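Local coordinates for protein FAD-dependent oxidoreductase (Actinomadura kijaniata, PDB 3M9V) that probably acts as a flavin-dependent oxidoreductase of the acyl-CoA dehydrogenase family in the biosynthesis of the sugar D-kijanose, working on a dTDP-linked substrate, at residues A139-T153 against R168-V182. Sequence-based numbering, arbitrary orientation.
Sequences AVVCSGIKDHHTAVT and RKTLVSMAPVGTHFV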
loop_
_atom_site.group_PDB
_atom_site.type_symbol
_atom_site.label_atom_id
_atom_site.label_comp_id
_atom_site.label_asym_id
_atom_site.label_seq_id
_atom_site.Cartn_x
_atom_site.Cartn_y
_atom_site.Cartn_z
ATOM N N ALA A 139 -27.672 -25.135 -26.966
ATOM C CA ALA A 139 -26.224 -25.256 -26.919
ATOM C C ALA A 139 -25.650 -24.443 -25.760
ATOM O O ALA A 139 -25.857 -23.226 -25.699
ATOM C CB ALA A 139 -25.596 -24.842 -28.238
ATOM N N VAL A 140 -24.941 -25.107 -24.851
ATOM C CA VAL A 140 -24.281 -24.434 -23.718
ATOM C C VAL A 140 -22.789 -24.734 -23.888
ATOM O O VAL A 140 -22.372 -25.891 -23.802
ATOM C CB VAL A 140 -24.845 -24.899 -22.350
ATOM C CG1 VAL A 140 -24.069 -24.365 -21.129
ATOM C CG2 VAL A 140 -26.326 -24.530 -22.251
ATOM N N VAL A 141 -22.014 -23.699 -24.204
ATOM C CA VAL A 141 -20.670 -23.868 -24.739
ATOM C C VAL A 141 -19.550 -23.543 -23.741
ATOM O O VAL A 141 -19.359 -22.386 -23.347
ATOM C CB VAL A 141 -20.475 -23.062 -26.058
ATOM C CG1 VAL A 141 -19.169 -23.467 -26.732
ATOM C CG2 VAL A 141 -21.594 -23.337 -27.052
ATOM N N CYS A 142 -18.821 -24.574 -23.325
ATOM C CA CYS A 142 -17.737 -24.468 -22.353
ATOM C C CYS A 142 -16.415 -24.494 -23.097
ATOM O O CYS A 142 -16.377 -24.934 -24.253
ATOM C CB CYS A 142 -17.766 -25.662 -21.404
ATOM S SG CYS A 142 -19.255 -25.673 -20.431
ATOM N N SER A 143 -15.354 -24.028 -22.443
ATOM C CA SER A 143 -14.039 -23.907 -23.087
ATOM C C SER A 143 -13.070 -24.705 -22.247
ATOM O O SER A 143 -12.982 -24.472 -21.050
ATOM C CB SER A 143 -13.553 -22.454 -23.130
ATOM O OG SER A 143 -14.377 -21.685 -23.996
ATOM N N GLY A 144 -12.396 -25.687 -22.838
ATOM C CA GLY A 144 -11.484 -26.529 -22.070
ATOM C C GLY A 144 -10.130 -26.082 -22.591
ATOM O O GLY A 144 -9.706 -26.443 -23.698
ATOM N N ILE A 145 -9.451 -25.269 -21.788
ATOM C CA ILE A 145 -8.248 -24.580 -22.236
ATOM C C ILE A 145 -6.994 -25.204 -21.638
ATOM O O ILE A 145 -6.081 -25.597 -22.355
ATOM C CB ILE A 145 -8.315 -23.081 -21.890
ATOM C CG1 ILE A 145 -9.530 -22.480 -22.600
ATOM C CG2 ILE A 145 -7.000 -22.409 -22.285
ATOM C CD1 ILE A 145 -9.888 -21.102 -22.082
ATOM N N LYS A 146 -6.960 -25.357 -20.323
ATOM C CA LYS A 146 -5.716 -25.728 -19.663
ATOM C C LYS A 146 -5.595 -27.220 -19.388
ATOM O O LYS A 146 -6.467 -27.815 -18.741
ATOM C CB LYS A 146 -5.564 -24.967 -18.341
ATOM C CG LYS A 146 -4.357 -25.451 -17.517
ATOM C CD LYS A 146 -3.695 -24.315 -16.762
ATOM C CE LYS A 146 -2.915 -24.812 -15.550
ATOM N NZ LYS A 146 -3.614 -24.218 -14.374
ATOM N N ASP A 147 -4.506 -27.794 -19.890
ATOM C CA ASP A 147 -4.210 -29.194 -19.655
ATOM C C ASP A 147 -4.027 -29.479 -18.179
ATOM O O ASP A 147 -3.360 -28.717 -17.494
ATOM C CB ASP A 147 -2.950 -29.605 -20.412
ATOM C CG ASP A 147 -3.251 -30.006 -21.831
ATOM O OD1 ASP A 147 -4.442 -30.158 -22.174
ATOM O OD2 ASP A 147 -2.288 -30.135 -22.611
ATOM N N HIS A 148 -4.631 -30.555 -17.690
ATOM C CA HIS A 148 -4.273 -31.128 -16.400
ATOM C C HIS A 148 -2.806 -31.584 -16.374
ATOM O O HIS A 148 -2.235 -31.915 -17.411
ATOM C CB HIS A 148 -5.184 -32.327 -16.150
ATOM C CG HIS A 148 -4.982 -32.970 -14.814
ATOM N ND1 HIS A 148 -5.801 -32.710 -13.735
ATOM C CD2 HIS A 148 -4.048 -33.849 -14.378
ATOM C CE1 HIS A 148 -5.390 -33.416 -12.695
ATOM N NE2 HIS A 148 -4.331 -34.117 -13.061
ATOM N N HIS A 149 -2.158 -31.642 -15.213
ATOM C CA HIS A 149 -0.702 -31.851 -15.230
ATOM C C HIS A 149 -0.281 -33.245 -15.710
ATOM O O HIS A 149 0.777 -33.419 -16.318
ATOM C CB HIS A 149 -0.056 -31.450 -13.898
ATOM C CG HIS A 149 -0.406 -32.349 -12.755
ATOM N ND1 HIS A 149 0.242 -33.545 -12.523
ATOM C CD2 HIS A 149 -1.351 -32.239 -11.790
ATOM C CE1 HIS A 149 -0.280 -34.127 -11.458
ATOM N NE2 HIS A 149 -1.246 -33.355 -10.993
ATOM N N THR A 150 -1.129 -34.245 -15.492
ATOM C CA THR A 150 -0.863 -35.596 -15.988
ATOM C C THR A 150 -0.990 -35.842 -17.495
ATOM O O THR A 150 -0.753 -36.972 -17.924
ATOM C CB THR A 150 -1.800 -36.645 -15.354
ATOM O OG1 THR A 150 -3.102 -36.534 -15.947
ATOM C CG2 THR A 150 -1.892 -36.504 -13.835
ATOM N N ALA A 151 -1.339 -34.842 -18.303
ATOM C CA ALA A 151 -1.796 -35.095 -19.671
ATOM C C ALA A 151 -1.495 -33.969 -20.642
ATOM O O ALA A 151 -1.579 -32.801 -20.278
ATOM C CB ALA A 151 -3.300 -35.349 -19.701
ATOM N N VAL A 152 -1.176 -34.299 -21.888
ATOM C CA VAL A 152 -1.152 -33.297 -22.945
ATOM C C VAL A 152 -2.216 -33.603 -24.006
ATOM O O VAL A 152 -2.138 -34.616 -24.707
ATOM C CB VAL A 152 0.243 -33.165 -23.565
ATOM C CG1 VAL A 152 0.855 -34.551 -23.719
ATOM C CG2 VAL A 152 0.192 -32.412 -24.882
ATOM N N THR A 153 -3.216 -32.734 -24.133
ATOM C CA THR A 153 -4.421 -33.119 -24.855
ATOM C C THR A 153 -4.092 -33.105 -26.344
ATOM O O THR A 153 -3.740 -32.063 -26.895
ATOM C CB THR A 153 -5.582 -32.160 -24.542
ATOM O OG1 THR A 153 -5.937 -32.307 -23.165
ATOM C CG2 THR A 153 -6.800 -32.468 -25.416
ATOM N N ARG A 168 -7.045 -34.397 -20.920
ATOM C CA ARG A 168 -7.843 -33.975 -19.783
ATOM C C ARG A 168 -7.637 -32.480 -19.619
ATOM O O ARG A 168 -6.503 -32.000 -19.693
ATOM C CB ARG A 168 -7.522 -34.779 -18.529
ATOM C CG ARG A 168 -7.254 -33.915 -17.336
ATOM C CD ARG A 168 -8.203 -34.176 -16.198
ATOM N NE ARG A 168 -7.847 -35.323 -15.377
ATOM C CZ ARG A 168 -8.167 -35.472 -14.091
ATOM N NH1 ARG A 168 -8.798 -34.533 -13.408
ATOM N NH2 ARG A 168 -7.831 -36.577 -13.454
ATOM N N LYS A 169 -8.731 -31.737 -19.464
ATOM C CA LYS A 169 -8.578 -30.295 -19.257
ATOM C C LYS A 169 -9.105 -29.974 -17.861
ATOM O O LYS A 169 -9.952 -30.672 -17.305
ATOM C CB LYS A 169 -9.359 -29.483 -20.295
ATOM C CG LYS A 169 -8.833 -29.610 -21.714
ATOM C CD LYS A 169 -7.493 -28.883 -21.887
ATOM C CE LYS A 169 -7.105 -28.725 -23.355
ATOM N NZ LYS A 169 -5.679 -28.258 -23.440
ATOM N N THR A 170 -8.586 -28.901 -17.285
ATOM C CA THR A 170 -8.908 -28.593 -15.909
ATOM C C THR A 170 -9.598 -27.237 -15.832
ATOM O O THR A 170 -9.510 -26.450 -16.773
ATOM C CB THR A 170 -7.636 -28.658 -15.054
ATOM O OG1 THR A 170 -8.040 -28.600 -13.682
ATOM C CG2 THR A 170 -6.654 -27.570 -15.434
ATOM N N LEU A 171 -10.314 -26.976 -14.742
ATOM C CA LEU A 171 -10.875 -25.657 -14.484
ATOM C C LEU A 171 -11.859 -25.264 -15.572
ATOM O O LEU A 171 -11.815 -24.144 -16.091
ATOM C CB LEU A 171 -9.801 -24.585 -14.242
ATOM C CG LEU A 171 -8.849 -24.829 -13.065
ATOM C CD1 LEU A 171 -7.845 -23.669 -12.894
ATOM C CD2 LEU A 171 -9.534 -25.112 -11.727
ATOM N N VAL A 172 -12.770 -26.171 -15.910
ATOM C CA VAL A 172 -13.691 -25.871 -17.014
ATOM C C VAL A 172 -15.009 -25.387 -16.432
ATOM O O VAL A 172 -15.876 -26.206 -16.108
ATOM C CB VAL A 172 -13.968 -27.128 -17.864
ATOM C CG1 VAL A 172 -14.866 -26.748 -19.047
ATOM C CG2 VAL A 172 -12.624 -27.717 -18.375
ATOM N N SER A 173 -15.182 -24.075 -16.295
ATOM C CA SER A 173 -16.395 -23.554 -15.661
ATOM C C SER A 173 -17.672 -23.836 -16.464
ATOM O O SER A 173 -17.613 -23.869 -17.697
ATOM C CB SER A 173 -16.267 -22.029 -15.484
ATOM O OG SER A 173 -15.143 -21.748 -14.665
ATOM N N MET A 174 -18.803 -23.984 -15.778
ATOM C CA MET A 174 -20.085 -24.236 -16.439
ATOM C C MET A 174 -20.208 -25.667 -16.978
ATOM O O MET A 174 -21.251 -26.043 -17.529
ATOM C CB MET A 174 -20.374 -23.216 -17.561
ATOM C CG MET A 174 -21.880 -23.125 -17.892
ATOM S SD MET A 174 -22.338 -21.780 -18.991
ATOM C CE MET A 174 -21.172 -21.966 -20.337
ATOM N N ALA A 175 -19.146 -26.460 -16.847
ATOM C CA ALA A 175 -19.158 -27.814 -17.403
ATOM C C ALA A 175 -20.384 -28.659 -17.026
ATOM O O ALA A 175 -20.884 -29.467 -17.803
ATOM C CB ALA A 175 -17.849 -28.560 -17.111
ATOM N N PRO A 176 -20.916 -28.469 -15.815
ATOM C CA PRO A 176 -22.036 -29.339 -15.462
ATOM C C PRO A 176 -23.255 -29.250 -16.383
ATOM O O PRO A 176 -23.991 -30.235 -16.491
ATOM C CB PRO A 176 -22.364 -28.891 -14.037
ATOM C CG PRO A 176 -20.975 -28.541 -13.498
ATOM C CD PRO A 176 -20.362 -27.768 -14.641
ATOM N N VAL A 177 -23.484 -28.120 -17.044
ATOM C CA VAL A 177 -24.644 -28.032 -17.931
ATOM C C VAL A 177 -24.158 -27.936 -19.374
ATOM O O VAL A 177 -24.940 -27.656 -20.278
ATOM C CB VAL A 177 -25.615 -26.862 -17.553
ATOM C CG1 VAL A 177 -26.197 -27.059 -16.148
ATOM C CG2 VAL A 177 -24.914 -25.503 -17.553
ATOM N N GLY A 178 -22.872 -28.179 -19.603
ATOM C CA GLY A 178 -22.304 -27.901 -20.920
ATOM C C GLY A 178 -22.793 -28.971 -21.892
ATOM O O GLY A 178 -22.926 -30.123 -21.501
ATOM N N THR A 179 -23.075 -28.602 -23.136
ATOM C CA THR A 179 -23.536 -29.552 -24.139
ATOM C C THR A 179 -22.426 -29.635 -25.175
ATOM O O THR A 179 -22.274 -30.656 -25.852
ATOM C CB THR A 179 -24.805 -29.056 -24.870
ATOM O OG1 THR A 179 -24.555 -27.764 -25.462
ATOM C CG2 THR A 179 -25.960 -28.999 -23.879
ATOM N N HIS A 180 -21.663 -28.551 -25.321
ATOM C CA HIS A 180 -20.601 -28.528 -26.322
ATOM C C HIS A 180 -19.341 -27.963 -25.682
ATOM O O HIS A 180 -19.454 -26.991 -24.929
ATOM C CB HIS A 180 -20.930 -27.558 -27.445
ATOM C CG HIS A 180 -22.073 -27.960 -28.326
ATOM N ND1 HIS A 180 -23.381 -27.987 -27.892
ATOM C CD2 HIS A 180 -22.099 -28.271 -29.645
ATOM C CE1 HIS A 180 -24.159 -28.340 -28.901
ATOM N NE2 HIS A 180 -23.409 -28.508 -29.978
ATOM N N PHE A 181 -18.173 -28.514 -26.002
ATOM C CA PHE A 181 -16.934 -28.147 -25.311
ATOM C C PHE A 181 -15.896 -27.842 -26.381
ATOM O O PHE A 181 -15.511 -28.735 -27.164
ATOM C CB PHE A 181 -16.465 -29.297 -24.413
ATOM C CG PHE A 181 -17.396 -29.589 -23.280
ATOM C CD1 PHE A 181 -17.140 -29.097 -22.006
ATOM C CD2 PHE A 181 -18.577 -30.282 -23.503
ATOM C CE1 PHE A 181 -18.022 -29.346 -20.957
ATOM C CE2 PHE A 181 -19.477 -30.522 -22.477
ATOM C CZ PHE A 181 -19.194 -30.054 -21.204
ATOM N N VAL A 182 -15.481 -26.579 -26.456
ATOM C CA VAL A 182 -14.400 -26.204 -27.365
ATOM C C VAL A 182 -13.070 -26.439 -26.657
ATOM O O VAL A 182 -12.869 -25.929 -25.554
ATOM C CB VAL A 182 -14.519 -24.729 -27.776
ATOM C CG1 VAL A 182 -13.408 -24.324 -28.740
ATOM C CG2 VAL A 182 -15.843 -24.486 -28.435
HETATM O O HOH W 1 -16.063 -22.984 -19.719
HETATM O O HOH W 2 -9.603 -24.839 -19.092
#
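Lys169 and Asp147 join in a salt bridge that illustrates how a lysine buried in a beta sheet finds its polar partners by reaching across to a neighbouring strand. Lys169 CB packs 4.0 Å from Gly144 CA, where no side chain intervenes, and CG lies beside the Gly144 carbonyl. A bend at chi2 (-71°) swings the rest of the chain across the strand, so that CD passes Lys146 O. Lys169 CE comes within 3.2 Å of Asp147 OD1 and also lies near the Ile145 carbonyl oxygen. At the tip, Lys169 NZ is 2.6 Å from Asp147 OD1. A second bond, 2.9 Å long, runs from Lys169 NZ to Ile145 O, from above the carbonyl plane. The carboxylate is gripped from both faces: Thr153 OG1 donates to the same Asp147 OD1 across 2.8 Å, on the face opposite the ammonium. Just past the end of strand 141-147, the Arg168 guanidinium lies flat on the His148 ring, planes 26° apart, and both groups also bind Asp226.

Earlier in the chain, strand 141-144 pairs in parallel with 180-182, and Cys142 CB meets Phe181 CD1 at 3.5 Å. Where the antiparallel pairing with 163-172 opens, two waters bridge the two segments, one from Ile145 N to Thr170 O, the other from Ser143 N to Ser173 O. Ile145 and Ser173 bind FMN where that ligand is present, consistent with this opening lying beside the flavin site. Strand 141-147 thus pairs with 180-187 by its first half and with 163-172 by its second, with helix 96-118 against Val141, Ser143 and Val182, and strand 225-234 flanking 163-172 and touching Lys169 through Phe229.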